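Local coordinates for succinyl-CoA:3-ketoacid-coenzyme A transferase subunit B (Bacillus subtilis, PDB 3CDK), which probably catalyses, as one subunit of a 3-oxoacid CoA-transferase, the transfer of coenzyme A from succinyl-CoA to a 3-oxo acid, at residues B[9-14]-B[29-34]; B[44-47]-B[53-56]; B[63-68]-B[74-79]; B[110-115]-B[207-212]; B[171-176]-B[180-185]. All coordinates share one frame; numbering follows the deposited sequence. Where two conformers were deposited one is given.

Contact 1. Residues B[9-14]-B[29-34]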
# COMPACT_ATOMS: atom_id res chain seq x y z
N LYS B 9 -38.07 -5.83 8.20
CA LYS B 9 -37.82 -5.68 9.64
C LYS B 9 -37.42 -7.01 10.28
O LYS B 9 -36.63 -7.06 11.23
CB LYS B 9 -39.00 -4.99 10.34
CG LYS B 9 -39.34 -5.45 11.77
CD LYS B 9 -40.43 -6.53 11.77
CE LYS B 9 -40.33 -7.48 12.97
NZ LYS B 9 -41.07 -7.00 14.20
N ARG B 10 -37.96 -8.10 9.72
CA ARG B 10 -37.60 -9.47 10.14
C ARG B 10 -36.16 -9.75 9.79
O ARG B 10 -35.35 -10.17 10.63
CB ARG B 10 -38.47 -10.49 9.43
CG ARG B 10 -39.82 -10.72 10.07
CD ARG B 10 -40.45 -11.98 9.51
NE ARG B 10 -41.88 -11.98 9.77
CZ ARG B 10 -42.62 -13.08 9.95
NH1 ARG B 10 -43.92 -12.96 10.18
NH2 ARG B 10 -42.06 -14.28 9.91
N MET B 11 -35.85 -9.52 8.53
CA MET B 11 -34.54 -9.78 8.01
C MET B 11 -33.50 -8.98 8.78
O MET B 11 -32.52 -9.54 9.24
CB MET B 11 -34.50 -9.43 6.54
CG MET B 11 -35.24 -10.40 5.67
SD MET B 11 -34.73 -10.20 3.96
CE MET B 11 -36.05 -9.10 3.42
N VAL B 12 -33.75 -7.68 8.96
CA VAL B 12 -32.79 -6.79 9.62
C VAL B 12 -32.54 -7.18 11.09
O VAL B 12 -31.39 -7.28 11.55
CB VAL B 12 -33.25 -5.31 9.50
CG1 VAL B 12 -32.51 -4.40 10.46
CG2 VAL B 12 -33.06 -4.83 8.07
N LYS B 13 -33.62 -7.46 11.81
CA LYS B 13 -33.50 -7.76 13.23
C LYS B 13 -32.69 -9.05 13.45
O LYS B 13 -31.91 -9.15 14.40
CB LYS B 13 -34.89 -7.85 13.88
CG LYS B 13 -35.00 -7.10 15.22
CD LYS B 13 -33.82 -7.37 16.20
CE LYS B 13 -33.83 -6.41 17.42
NZ LYS B 13 -32.46 -6.16 18.01
N ARG B 14 -32.85 -10.02 12.55
CA ARG B 14 -32.10 -11.24 12.66
C ARG B 14 -30.61 -11.03 12.38
O ARG B 14 -29.76 -11.63 13.04
CB ARG B 14 -32.68 -12.30 11.73
CG ARG B 14 -31.97 -13.66 11.80
CD ARG B 14 -31.79 -14.22 13.23
NE ARG B 14 -31.03 -15.47 13.17
CZ ARG B 14 -29.72 -15.54 12.92
NH1 ARG B 14 -29.13 -16.72 12.87
NH2 ARG B 14 -28.99 -14.43 12.73
N ILE B 29 -24.19 -1.67 0.75
CA ILE B 29 -25.26 -0.79 0.25
C ILE B 29 -26.60 -1.54 0.27
O ILE B 29 -26.64 -2.77 0.04
CB ILE B 29 -24.96 -0.37 -1.20
CG1 ILE B 29 -25.96 0.68 -1.72
CG2 ILE B 29 -24.96 -1.61 -2.12
CD1 ILE B 29 -25.54 2.17 -1.50
N GLY B 30 -27.68 -0.81 0.52
CA GLY B 30 -28.99 -1.37 0.49
C GLY B 30 -29.40 -1.77 1.89
O GLY B 30 -28.97 -1.17 2.88
N MET B 31 -30.21 -2.80 1.96
CA MET B 31 -30.81 -3.24 3.20
C MET B 31 -29.82 -3.36 4.38
O MET B 31 -30.18 -3.01 5.51
CB MET B 31 -31.57 -4.54 2.91
CG MET B 31 -32.35 -5.16 4.06
SD MET B 31 -33.60 -6.38 3.55
CE MET B 31 -33.12 -6.85 1.88
N PRO B 32 -28.57 -3.84 4.15
CA PRO B 32 -27.70 -4.03 5.31
C PRO B 32 -27.32 -2.78 6.09
O PRO B 32 -26.99 -2.89 7.28
CB PRO B 32 -26.46 -4.68 4.73
CG PRO B 32 -26.88 -5.23 3.45
CD PRO B 32 -27.88 -4.26 2.92
N THR B 33 -27.37 -1.60 5.46
CA THR B 33 -27.02 -0.36 6.18
C THR B 33 -28.03 -0.07 7.29
O THR B 33 -27.71 0.63 8.25
CB THR B 33 -26.86 0.87 5.26
OG1 THR B 33 -28.09 1.09 4.58
CG2 THR B 33 -25.75 0.65 4.22
N LEU B 34 -29.24 -0.63 7.18
CA LEU B 34 -30.27 -0.48 8.21
C LEU B 34 -29.89 -1.11 9.54
O LEU B 34 -30.21 -0.57 10.59
CB LEU B 34 -31.63 -0.99 7.70
CG LEU B 34 -32.65 0.03 7.17
CD1 LEU B 34 -32.06 1.39 6.85
CD2 LEU B 34 -33.39 -0.49 5.95

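Contact 2. Residues B[44-47]-B[53-56]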
# COMPACT_ATOMS: atom_id res chain seq x y z
N HIS B 44 -19.94 -3.09 21.25
CA HIS B 44 -19.02 -2.08 20.72
C HIS B 44 -18.17 -2.60 19.56
O HIS B 44 -17.39 -3.57 19.68
CB HIS B 44 -18.14 -1.48 21.80
CG HIS B 44 -18.91 -0.79 22.88
ND1 HIS B 44 -18.95 -1.25 24.19
CD2 HIS B 44 -19.70 0.32 22.85
CE1 HIS B 44 -19.70 -0.44 24.91
NE2 HIS B 44 -20.17 0.51 24.12
N VAL B 45 -18.33 -1.92 18.45
CA VAL B 45 -17.92 -2.42 17.18
C VAL B 45 -17.40 -1.22 16.38
O VAL B 45 -17.60 -0.08 16.80
CB VAL B 45 -19.13 -3.06 16.50
CG1 VAL B 45 -19.90 -2.04 15.64
CG2 VAL B 45 -18.69 -4.21 15.65
N MET B 46 -16.75 -1.46 15.24
CA MET B 46 -16.46 -0.34 14.35
C MET B 46 -16.92 -0.67 12.95
O MET B 46 -16.58 -1.72 12.44
CB MET B 46 -14.98 0.04 14.38
CG MET B 46 -14.47 0.53 15.74
SD MET B 46 -14.63 2.31 16.06
CE MET B 46 -13.27 3.01 15.13
N LEU B 47 -17.75 0.18 12.34
CA LEU B 47 -18.14 -0.08 10.96
C LEU B 47 -17.14 0.52 9.97
O LEU B 47 -16.78 1.71 10.05
CB LEU B 47 -19.56 0.40 10.69
CG LEU B 47 -20.82 -0.18 11.39
CD1 LEU B 47 -20.68 -1.64 11.90
CD2 LEU B 47 -21.34 0.73 12.50
N LEU B 53 -12.74 4.86 5.78
CA LEU B 53 -12.96 5.23 7.14
C LEU B 53 -13.28 3.99 7.91
O LEU B 53 -14.13 3.19 7.49
CB LEU B 53 -14.08 6.25 7.26
CG LEU B 53 -14.93 6.24 8.53
CD1 LEU B 53 -14.29 6.94 9.79
CD2 LEU B 53 -16.29 6.83 8.17
N LEU B 54 -12.55 3.81 9.02
CA LEU B 54 -12.95 2.87 10.05
C LEU B 54 -13.57 3.67 11.22
O LEU B 54 -12.88 4.41 11.94
CB LEU B 54 -11.76 2.00 10.49
CG LEU B 54 -12.05 1.00 11.63
CD1 LEU B 54 -13.14 0.02 11.22
CD2 LEU B 54 -10.83 0.22 12.14
N GLY B 55 -14.89 3.56 11.35
CA GLY B 55 -15.61 4.25 12.39
C GLY B 55 -16.79 5.09 11.95
O GLY B 55 -17.00 6.16 12.51
N ILE B 56 -17.58 4.61 10.98
CA ILE B 56 -18.88 5.20 10.66
C ILE B 56 -19.74 5.53 11.89
O ILE B 56 -19.86 4.71 12.83
CB ILE B 56 -19.72 4.28 9.76
CG1 ILE B 56 -18.95 3.90 8.50
CG2 ILE B 56 -21.02 4.99 9.35
CD1 ILE B 56 -19.55 2.78 7.68
O HOH W 1 -18.27 2.61 13.43

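Contact 3. Residues B[63-68]-B[74-79]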
# COMPACT_ATOMS: atom_id res chain seq x y z
N GLY B 63 -27.39 20.87 8.93
CA GLY B 63 -26.57 22.08 8.90
C GLY B 63 -25.10 21.75 9.08
O GLY B 63 -24.24 22.50 8.64
N THR B 64 -24.81 20.62 9.71
CA THR B 64 -23.45 20.27 10.10
C THR B 64 -22.77 19.33 9.09
O THR B 64 -21.54 19.19 9.07
CB THR B 64 -23.50 19.68 11.54
OG1 THR B 64 -23.41 20.76 12.51
CG2 THR B 64 -22.44 18.65 11.78
N GLU B 65 -23.58 18.70 8.23
CA GLU B 65 -23.10 17.78 7.20
C GLU B 65 -21.88 18.31 6.41
O GLU B 65 -21.83 19.49 6.04
CB GLU B 65 -24.26 17.35 6.28
CG GLU B 65 -24.80 18.39 5.30
CD GLU B 65 -25.59 19.53 5.95
OE1 GLU B 65 -26.19 19.35 7.04
OE2 GLU B 65 -25.62 20.63 5.35
N ASP B 66 -20.94 17.41 6.14
CA ASP B 66 -19.68 17.78 5.50
C ASP B 66 -19.47 16.97 4.21
O ASP B 66 -19.68 15.77 4.17
CB ASP B 66 -18.53 17.59 6.49
CG ASP B 66 -17.16 17.77 5.87
OD1 ASP B 66 -17.03 18.42 4.82
OD2 ASP B 66 -16.20 17.27 6.46
N ALA B 67 -19.02 17.67 3.16
CA ALA B 67 -18.82 17.06 1.85
C ALA B 67 -17.62 16.17 1.71
O ALA B 67 -17.58 15.34 0.81
CB ALA B 67 -18.79 18.17 0.76
N ASP B 68 -16.63 16.30 2.58
CA ASP B 68 -15.49 15.39 2.53
C ASP B 68 -15.77 14.15 3.34
O ASP B 68 -14.87 13.32 3.54
CB ASP B 68 -14.18 16.04 2.99
CG ASP B 68 -13.81 17.29 2.18
OD1 ASP B 68 -14.39 17.54 1.10
OD2 ASP B 68 -12.93 18.05 2.66
N LYS B 74 -22.57 7.09 -0.69
CA LYS B 74 -22.48 8.46 -1.14
C LYS B 74 -23.40 9.36 -0.33
O LYS B 74 -23.80 10.45 -0.78
CB LYS B 74 -22.78 8.53 -2.64
CG LYS B 74 -21.52 8.33 -3.45
CD LYS B 74 -21.65 7.19 -4.47
CE LYS B 74 -20.60 6.08 -4.22
NZ LYS B 74 -20.55 5.12 -5.36
N GLU B 75 -23.76 8.88 0.87
CA GLU B 75 -24.55 9.67 1.81
C GLU B 75 -23.66 10.36 2.83
O GLU B 75 -22.56 9.91 3.13
CB GLU B 75 -25.55 8.79 2.55
CG GLU B 75 -26.27 7.83 1.68
CD GLU B 75 -27.15 6.89 2.47
OE1 GLU B 75 -26.62 6.09 3.26
OE2 GLU B 75 -28.39 6.95 2.30
N THR B 76 -24.16 11.46 3.37
CA THR B 76 -23.43 12.23 4.37
C THR B 76 -23.53 11.56 5.74
O THR B 76 -24.61 11.17 6.20
CB THR B 76 -23.98 13.65 4.41
OG1 THR B 76 -22.93 14.58 4.11
CG2 THR B 76 -24.55 13.96 5.75
N ILE B 77 -22.39 11.41 6.40
CA ILE B 77 -22.30 10.62 7.62
C ILE B 77 -21.55 11.35 8.74
O ILE B 77 -21.30 12.55 8.66
CB ILE B 77 -21.60 9.27 7.40
CG1 ILE B 77 -20.19 9.47 6.84
CG2 ILE B 77 -22.44 8.37 6.51
CD1 ILE B 77 -19.29 8.23 6.96
N THR B 78 -21.21 10.59 9.77
CA THR B 78 -20.42 11.13 10.88
C THR B 78 -19.37 10.13 11.33
O THR B 78 -19.43 8.97 10.94
CB THR B 78 -21.32 11.45 12.06
OG1 THR B 78 -21.66 12.84 12.00
CG2 THR B 78 -20.60 11.17 13.36
N GLU B 79 -18.42 10.59 12.16
CA GLU B 79 -17.37 9.70 12.70
C GLU B 79 -17.55 9.39 14.18
O GLU B 79 -18.03 10.23 14.93
CB GLU B 79 -15.97 10.24 12.38
CG GLU B 79 -15.40 11.27 13.32
CD GLU B 79 -14.19 12.03 12.74
OE1 GLU B 79 -13.99 12.09 11.51
OE2 GLU B 79 -13.41 12.60 13.54
O HOH W 2 -20.78 14.73 6.63

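Contact 4. Residues B[110-115]-B[207-212]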
# COMPACT_ATOMS: atom_id res chain seq x y z
N VAL B 110 -29.04 -16.26 -4.46
CA VAL B 110 -28.06 -17.09 -3.81
C VAL B 110 -28.28 -18.53 -4.31
O VAL B 110 -29.38 -18.88 -4.75
CB VAL B 110 -28.11 -16.97 -2.27
CG1 VAL B 110 -27.16 -17.92 -1.61
CG2 VAL B 110 -27.75 -15.60 -1.83
N SER B 111 -27.24 -19.36 -4.27
CA SER B 111 -27.32 -20.73 -4.80
C SER B 111 -26.95 -21.74 -3.74
O SER B 111 -26.36 -21.37 -2.71
CB SER B 111 -26.41 -20.93 -6.03
OG SER B 111 -25.04 -21.10 -5.67
N GLU B 112 -27.31 -23.00 -4.02
CA GLU B 112 -26.99 -24.20 -3.21
C GLU B 112 -25.61 -24.19 -2.58
O GLU B 112 -25.45 -24.53 -1.40
CB GLU B 112 -27.07 -25.46 -4.09
CG GLU B 112 -28.46 -25.99 -4.28
CD GLU B 112 -28.55 -27.11 -5.29
OE1 GLU B 112 -27.59 -27.36 -6.02
OE2 GLU B 112 -29.61 -27.73 -5.37
N GLN B 113 -24.62 -23.80 -3.39
CA GLN B 113 -23.22 -23.86 -3.01
C GLN B 113 -22.75 -22.60 -2.29
O GLN B 113 -21.59 -22.50 -1.90
CB GLN B 113 -22.36 -24.18 -4.24
CG GLN B 113 -22.62 -25.58 -4.81
CD GLN B 113 -21.95 -25.83 -6.17
OE1 GLN B 113 -20.99 -25.16 -6.54
NE2 GLN B 113 -22.47 -26.81 -6.92
N GLY B 114 -23.66 -21.66 -2.09
CA GLY B 114 -23.31 -20.40 -1.45
C GLY B 114 -22.67 -19.38 -2.39
O GLY B 114 -22.00 -18.45 -1.92
N ASP B 115 -22.87 -19.54 -3.69
CA ASP B 115 -22.57 -18.44 -4.62
C ASP B 115 -23.53 -17.30 -4.34
O ASP B 115 -24.65 -17.51 -3.81
CB ASP B 115 -22.78 -18.84 -6.08
CG ASP B 115 -21.90 -19.98 -6.52
OD1 ASP B 115 -20.94 -20.34 -5.81
OD2 ASP B 115 -22.19 -20.52 -7.61
N GLU B 207 -35.68 -23.19 -4.70
CA GLU B 207 -35.26 -23.97 -5.84
C GLU B 207 -34.00 -24.74 -5.51
O GLU B 207 -33.80 -25.85 -6.00
CB GLU B 207 -34.97 -23.07 -7.03
CG GLU B 207 -36.02 -22.00 -7.28
CD GLU B 207 -36.33 -21.81 -8.77
OE1 GLU B 207 -37.43 -22.30 -9.17
OE2 GLU B 207 -35.49 -21.20 -9.50
N ALA B 208 -33.16 -24.15 -4.67
CA ALA B 208 -32.00 -24.82 -4.12
C ALA B 208 -32.32 -26.14 -3.40
O ALA B 208 -33.43 -26.33 -2.89
CB ALA B 208 -31.28 -23.90 -3.18
N ASP B 209 -31.33 -27.04 -3.36
CA ASP B 209 -31.29 -28.23 -2.50
C ASP B 209 -30.63 -27.93 -1.17
O ASP B 209 -29.52 -27.34 -1.12
CB ASP B 209 -30.43 -29.32 -3.13
CG ASP B 209 -31.21 -30.26 -3.99
OD1 ASP B 209 -32.39 -29.96 -4.28
OD2 ASP B 209 -30.63 -31.30 -4.37
N PHE B 210 -31.27 -28.37 -0.10
CA PHE B 210 -30.69 -28.21 1.19
C PHE B 210 -30.97 -29.39 2.10
O PHE B 210 -32.02 -30.03 2.01
CB PHE B 210 -31.19 -26.92 1.83
CG PHE B 210 -32.68 -26.76 1.80
CD1 PHE B 210 -33.49 -27.37 2.78
CD2 PHE B 210 -33.28 -25.99 0.81
CE1 PHE B 210 -34.87 -27.21 2.76
CE2 PHE B 210 -34.68 -25.83 0.78
CZ PHE B 210 -35.48 -26.44 1.76
N ALA B 211 -30.01 -29.69 2.97
CA ALA B 211 -30.23 -30.53 4.13
C ALA B 211 -31.05 -29.73 5.14
O ALA B 211 -30.90 -28.52 5.27
CB ALA B 211 -28.90 -30.94 4.73
N VAL B 212 -31.95 -30.39 5.85
CA VAL B 212 -32.51 -29.69 6.99
C VAL B 212 -31.76 -30.10 8.25
O VAL B 212 -31.54 -31.28 8.49
CB VAL B 212 -34.05 -29.63 7.05
CG1 VAL B 212 -34.68 -30.47 5.94
CG2 VAL B 212 -34.57 -29.95 8.43

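Contact 5. Residues B[171-176]-B[180-185]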
# COMPACT_ATOMS: atom_id res chain seq x y z
N VAL B 171 -20.93 -17.37 0.56
CA VAL B 171 -21.90 -17.06 1.59
C VAL B 171 -21.77 -18.06 2.70
O VAL B 171 -21.82 -19.25 2.44
CB VAL B 171 -23.33 -17.09 0.98
CG1 VAL B 171 -24.40 -16.84 2.02
CG2 VAL B 171 -23.40 -16.02 -0.13
N HIS B 172 -21.55 -17.58 3.92
CA HIS B 172 -21.54 -18.47 5.09
C HIS B 172 -22.94 -18.66 5.65
O HIS B 172 -23.31 -19.76 6.07
CB HIS B 172 -20.60 -17.96 6.19
CG HIS B 172 -19.16 -17.86 5.77
ND1 HIS B 172 -18.57 -16.66 5.45
CD2 HIS B 172 -18.21 -18.81 5.61
CE1 HIS B 172 -17.31 -16.87 5.11
NE2 HIS B 172 -17.07 -18.16 5.20
N ARG B 173 -23.73 -17.59 5.66
CA ARG B 173 -25.07 -17.66 6.22
C ARG B 173 -26.01 -16.82 5.38
O ARG B 173 -25.67 -15.70 5.04
CB ARG B 173 -25.06 -17.17 7.67
CG ARG B 173 -26.44 -16.95 8.25
CD ARG B 173 -26.45 -17.00 9.76
NE ARG B 173 -26.20 -18.35 10.29
CZ ARG B 173 -25.97 -18.62 11.57
NH1 ARG B 173 -25.94 -17.64 12.45
NH2 ARG B 173 -25.75 -19.86 11.95
N LEU B 174 -27.19 -17.36 5.05
CA LEU B 174 -28.20 -16.57 4.36
C LEU B 174 -29.38 -16.34 5.28
O LEU B 174 -29.93 -17.30 5.84
CB LEU B 174 -28.67 -17.28 3.09
CG LEU B 174 -29.98 -16.82 2.43
CD1 LEU B 174 -29.96 -15.36 1.95
CD2 LEU B 174 -30.36 -17.74 1.27
N ILE B 175 -29.81 -15.08 5.43
CA ILE B 175 -31.07 -14.88 6.12
C ILE B 175 -32.16 -14.26 5.22
O ILE B 175 -31.96 -13.23 4.58
CB ILE B 175 -30.94 -14.17 7.52
CG1 ILE B 175 -31.47 -12.76 7.47
CG2 ILE B 175 -29.52 -14.24 8.15
CD1 ILE B 175 -32.27 -12.45 8.61
N THR B 176 -33.31 -14.91 5.15
CA THR B 176 -34.40 -14.35 4.38
C THR B 176 -35.48 -13.87 5.33
O THR B 176 -35.26 -13.86 6.54
CB THR B 176 -35.00 -15.36 3.35
OG1 THR B 176 -35.68 -16.44 4.03
CG2 THR B 176 -33.93 -15.88 2.43
N VAL B 180 -33.34 -19.07 7.78
CA VAL B 180 -31.91 -18.90 7.88
C VAL B 180 -31.23 -20.17 7.34
O VAL B 180 -31.66 -21.30 7.66
CB VAL B 180 -31.47 -18.65 9.31
CG1 VAL B 180 -29.99 -18.19 9.34
CG2 VAL B 180 -32.38 -17.63 9.96
N PHE B 181 -30.19 -19.96 6.52
CA PHE B 181 -29.43 -21.04 5.90
C PHE B 181 -27.96 -20.91 6.20
O PHE B 181 -27.43 -19.82 6.13
CB PHE B 181 -29.58 -21.01 4.38
CG PHE B 181 -30.94 -21.41 3.89
CD1 PHE B 181 -31.29 -22.76 3.77
CD2 PHE B 181 -31.88 -20.44 3.53
CE1 PHE B 181 -32.54 -23.13 3.30
CE2 PHE B 181 -33.13 -20.79 3.07
CZ PHE B 181 -33.46 -22.14 2.95
N ASP B 182 -27.31 -22.03 6.49
CA ASP B 182 -25.85 -22.09 6.69
C ASP B 182 -25.25 -22.84 5.50
O ASP B 182 -25.90 -23.71 4.91
CB ASP B 182 -25.49 -22.84 7.98
CG ASP B 182 -25.73 -22.02 9.26
OD1 ASP B 182 -26.18 -20.85 9.19
OD2 ASP B 182 -25.44 -22.56 10.36
N PHE B 183 -24.01 -22.50 5.15
CA PHE B 183 -23.27 -23.25 4.14
C PHE B 183 -22.00 -23.83 4.76
O PHE B 183 -21.23 -23.11 5.38
CB PHE B 183 -22.94 -22.39 2.93
CG PHE B 183 -24.14 -21.78 2.24
CD1 PHE B 183 -24.73 -20.60 2.73
CD2 PHE B 183 -24.67 -22.37 1.11
CE1 PHE B 183 -25.83 -20.04 2.12
CE2 PHE B 183 -25.78 -21.79 0.47
CZ PHE B 183 -26.36 -20.63 0.98
N VAL B 184 -21.79 -25.13 4.60
CA VAL B 184 -20.53 -25.74 5.05
C VAL B 184 -19.97 -26.63 3.95
O VAL B 184 -20.42 -27.77 3.73
CB VAL B 184 -20.66 -26.56 6.36
CG1 VAL B 184 -19.61 -26.07 7.35
CG2 VAL B 184 -22.09 -26.48 6.95
N ASN B 185 -18.98 -26.06 3.26
CA ASN B 185 -18.31 -26.69 2.12
C ASN B 185 -19.27 -27.13 1.01
O ASN B 185 -19.35 -28.30 0.67
CB ASN B 185 -17.42 -27.87 2.58
CG ASN B 185 -16.01 -27.76 2.04
OD1 ASN B 185 -15.21 -26.94 2.52
ND2 ASN B 185 -15.69 -28.57 1.03

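Contact 1. Residues B[9-14]-B[29-34]
No ring, amide or charged plane takes part where Met-11 and Val-12 meet Met-31 and Leu-34, so there are no faces or edges to assign; the surfaces are thioether chains and branched aliphatic groups. The contact lays helix 5-16 against the loop that follows strand 24-27, a parallel strand of the central sheet in this CoA-transferase domain, whose family is grouped with the Rossmann-like folds. The two methionines cross at about a right angle, and CE of Met-11 comes to 3.7 Å from SD of Met-31. That sulfur is carried out to the helix by an extended start to the chain, with CG of Met-31 anti to the backbone N (chi1 -177°). Val-12 uses one branch for two partners: its CG2 lies 4.1 Å from Met-31 CG and equally far from Leu-34 CB. With an alanine in place of Met-31, Met-11 CE would probably lose its sulfur neighbour and a gap would open between helix and loop. No hydrogen bond crosses the contact. The loop is instead fastened within itself, for Gly-30 O accepts from Thr-33 N at 3.1 Å and also, in the carbonyl plane, from Thr-33 OG1 at 3.0 Å.

Contact 2. Residues B[44-47]-B[53-56]
Leu-47 O accepts two backbone N-H groups from the facing strand: Gly-55 N at 2.9 Å and Ile-56 N at 3.1 Å. Both bonds are fairly straight, but they reach the oxygen differently. Gly-55 N stands above the carbonyl plane, 35° out of it, whereas Ile-56 N is tilted from the plane by only 15°. The other polar atoms of this pair are joined through a water: it accepts from Leu-47 N at 2.7 Å and donates to Ile-56 O at 2.7 Å, taking the place of a direct bond between the strands. Two consecutive residues, Gly-55 and Ile-56, thus stand opposite the single residue Leu-47, which is a beta bulge in the antiparallel hairpin of strands 46-49 and 53-57. Gly-55 has a positive phi, and at its backbone angles a side chain would run into the preceding carbonyl O. On the far side of their strands, the Met-46 backbone bonds to Met-23 and Val-25 and that of Gly-55 to Val-80. Apolar contacts flank the bonds. Leu-47 CB meets Ile-56 CD1 at 3.8 Å, and Met-46 CB meets Leu-54 CD1 at 3.7 Å. The Met-46 chain curls at its second and third torsions (chi2 -88°), which brings CE over to Gly-55 CA, 3.8 Å away. Met-46 and Leu-54 also pack on apolar side chains of a neighbouring subunit, while the Ile-56 side chain lies about 7 Å from that of Glu-50, the predicted active-site residue in the hairpin's connection.

Contact 3. Residues B[63-68]-B[74-79]
A water-bridged meeting of a loop with the run leading into strand 78-80, with a turn of Asx type beside it, brings Glu-65 and Asp-66 up to Thr-76. The direct touch is aliphatic: Glu-65 CB lies 3.4 Å from Thr-76 CG2. The water accepts from Asp-66 N at 2.7 Å and lies 3.0 Å from Ile-77 O, to which it can donate, so it probably links the two backbones; its bond to Thr-76 OG1 is weak. Glu-65 has CG between the backbone N and the carbonyl carbon (chi1 73°), and a second bend at chi2 folds the chain back along its own loop. There OE1 takes Gly-63 N on its syn lone pair at 2.7 Å. In the conformer given for Asp-66, OD1 accepts from Asp-68 N at 3.1 Å, from well above the carboxylate plane, which makes the Asx turn. Glu-65 OE2, Asp-66 OD2 and both Asp-68 carboxylate oxygens form salt bridges to basic side chains of a neighbouring subunit. Glu-65 and Thr-76 both touch Pro-60. The touching residues lie in the connection between strands 53-57 and 78-80, and segment 74-79 runs on into the second of these antiparallel neighbours, where the Thr-78 backbone bonds to Gly-57.

Contact 4. Residues B[110-115]-B[207-212]
Glu-112 gives about half of the buried surface, the largest share, covering Ala-208 and Asp-209 with its extended side chain. It is the second residue of a type I turn, Ser-111 to Gly-114, closed by Gly-114 N to Ser-111 O at 2.8 Å. Ser-111 N in turn bonds to Asp-115 O at 3.2 Å and Gly-114 has a positive phi, the geometry of a type I hairpin with a G1 bulge, here linking strands 109-111 and 116-117. From this turn Glu-112 sends CG beside its backbone N (chi1 -82°) and then runs straight on (chi2 172°), which carries the chain up to Ala-208 and alongside the Asp-209 side chain. Its CG meets Ala-208 CB at 3.7 Å. Ala-208 also packs on Met-188 of strand 187-193, so it touches both the turn and that strand. Farther out, Glu-112 OE2 is placed to accept from Asp-209 N (2.7 Å), a bond to be read with caution because the oxygen is modelled too close to its neighbour. An alanine in place of Glu-112 would probably cost the Ala-208 methyl its CG neighbour and, if the modelled bond is right, Asp-209 N its acceptor. The Glu-112 and Asp-209 carboxylates point the same way, their planes 41° apart. Both side chains also touch Lys-159, whose charge may offset part of the repulsion. The chemistry suggests a compromise: methyl packing and a possible backbone N-H bond set against the nearness of a second carboxylate.

Contact 5. Residues B[171-176]-B[180-185]
Arg-173 grips the carboxylate of Asp-182 side-on with two nitrogens. NE gives the shortest bond, 2.7 Å to Asp-182 OD1, while NH2 reaches Asp-182 OD2 at 3.1 Å and also OD1, which therefore has two donors. All three approaches come on the syn side of the carboxylate and lie almost in the guanidinium plane; the two planes are only 15° apart, so the pair is held nearly flat. The arginine gets there by a chain that starts anti to the backbone N (chi1 169°) and bends at chi3. Its remaining nitrogen, NH1, makes a salt bridge to Glu-18, whose charge may offset those of nearby Arg-14 and Arg-141. Beneath the ion pair runs an antiparallel beta hairpin, strands 173-175 and 180-184, whose short axes approach to 4.6 Å at 166°. Leu-174 and Phe-181 are its hydrogen-bonded pair, with Leu-174 N to Phe-181 O at 2.7 Å and Phe-181 N to Leu-174 O at 2.8 Å; the next rung is Phe-183 N to His-172 O. On the face with the ion pair, Val-180 CG1 lies 3.8 Å from Arg-173 CD and also touches Ile-175. On the other face the side chains of Leu-174 and Phe-181 run side by side and meet through their CD2 atoms. Phe-183 takes His-172 O and Leu-174 CB at its ring edge, and its CE1 packs 3.5 Å from Val-171 CG1.

Contact 5 is the buried one of the five; the others are partly buried, and contact 3 lies far out, its centre about 23 Å from that of the chain. Contacts 2 and 3 both meet neighbouring subunits, contact 3 by salt bridges and contact 2 by packing; they lie on neighbouring strands, with Leu-53 on Ile-77. Contacts 2 and 5 are both antiparallel hairpins of the same mixed sheet, on opposite sides of the chain's centre, but one is bulged and water-bridged and the other regular and topped by an ion pair. Contact 1 is purely apolar, yet its helix packs on contact 5 through Met-11 and Arg-14 against Ile-175. Contacts 4 and 5 join where the 111-114 turn meets Phe-183.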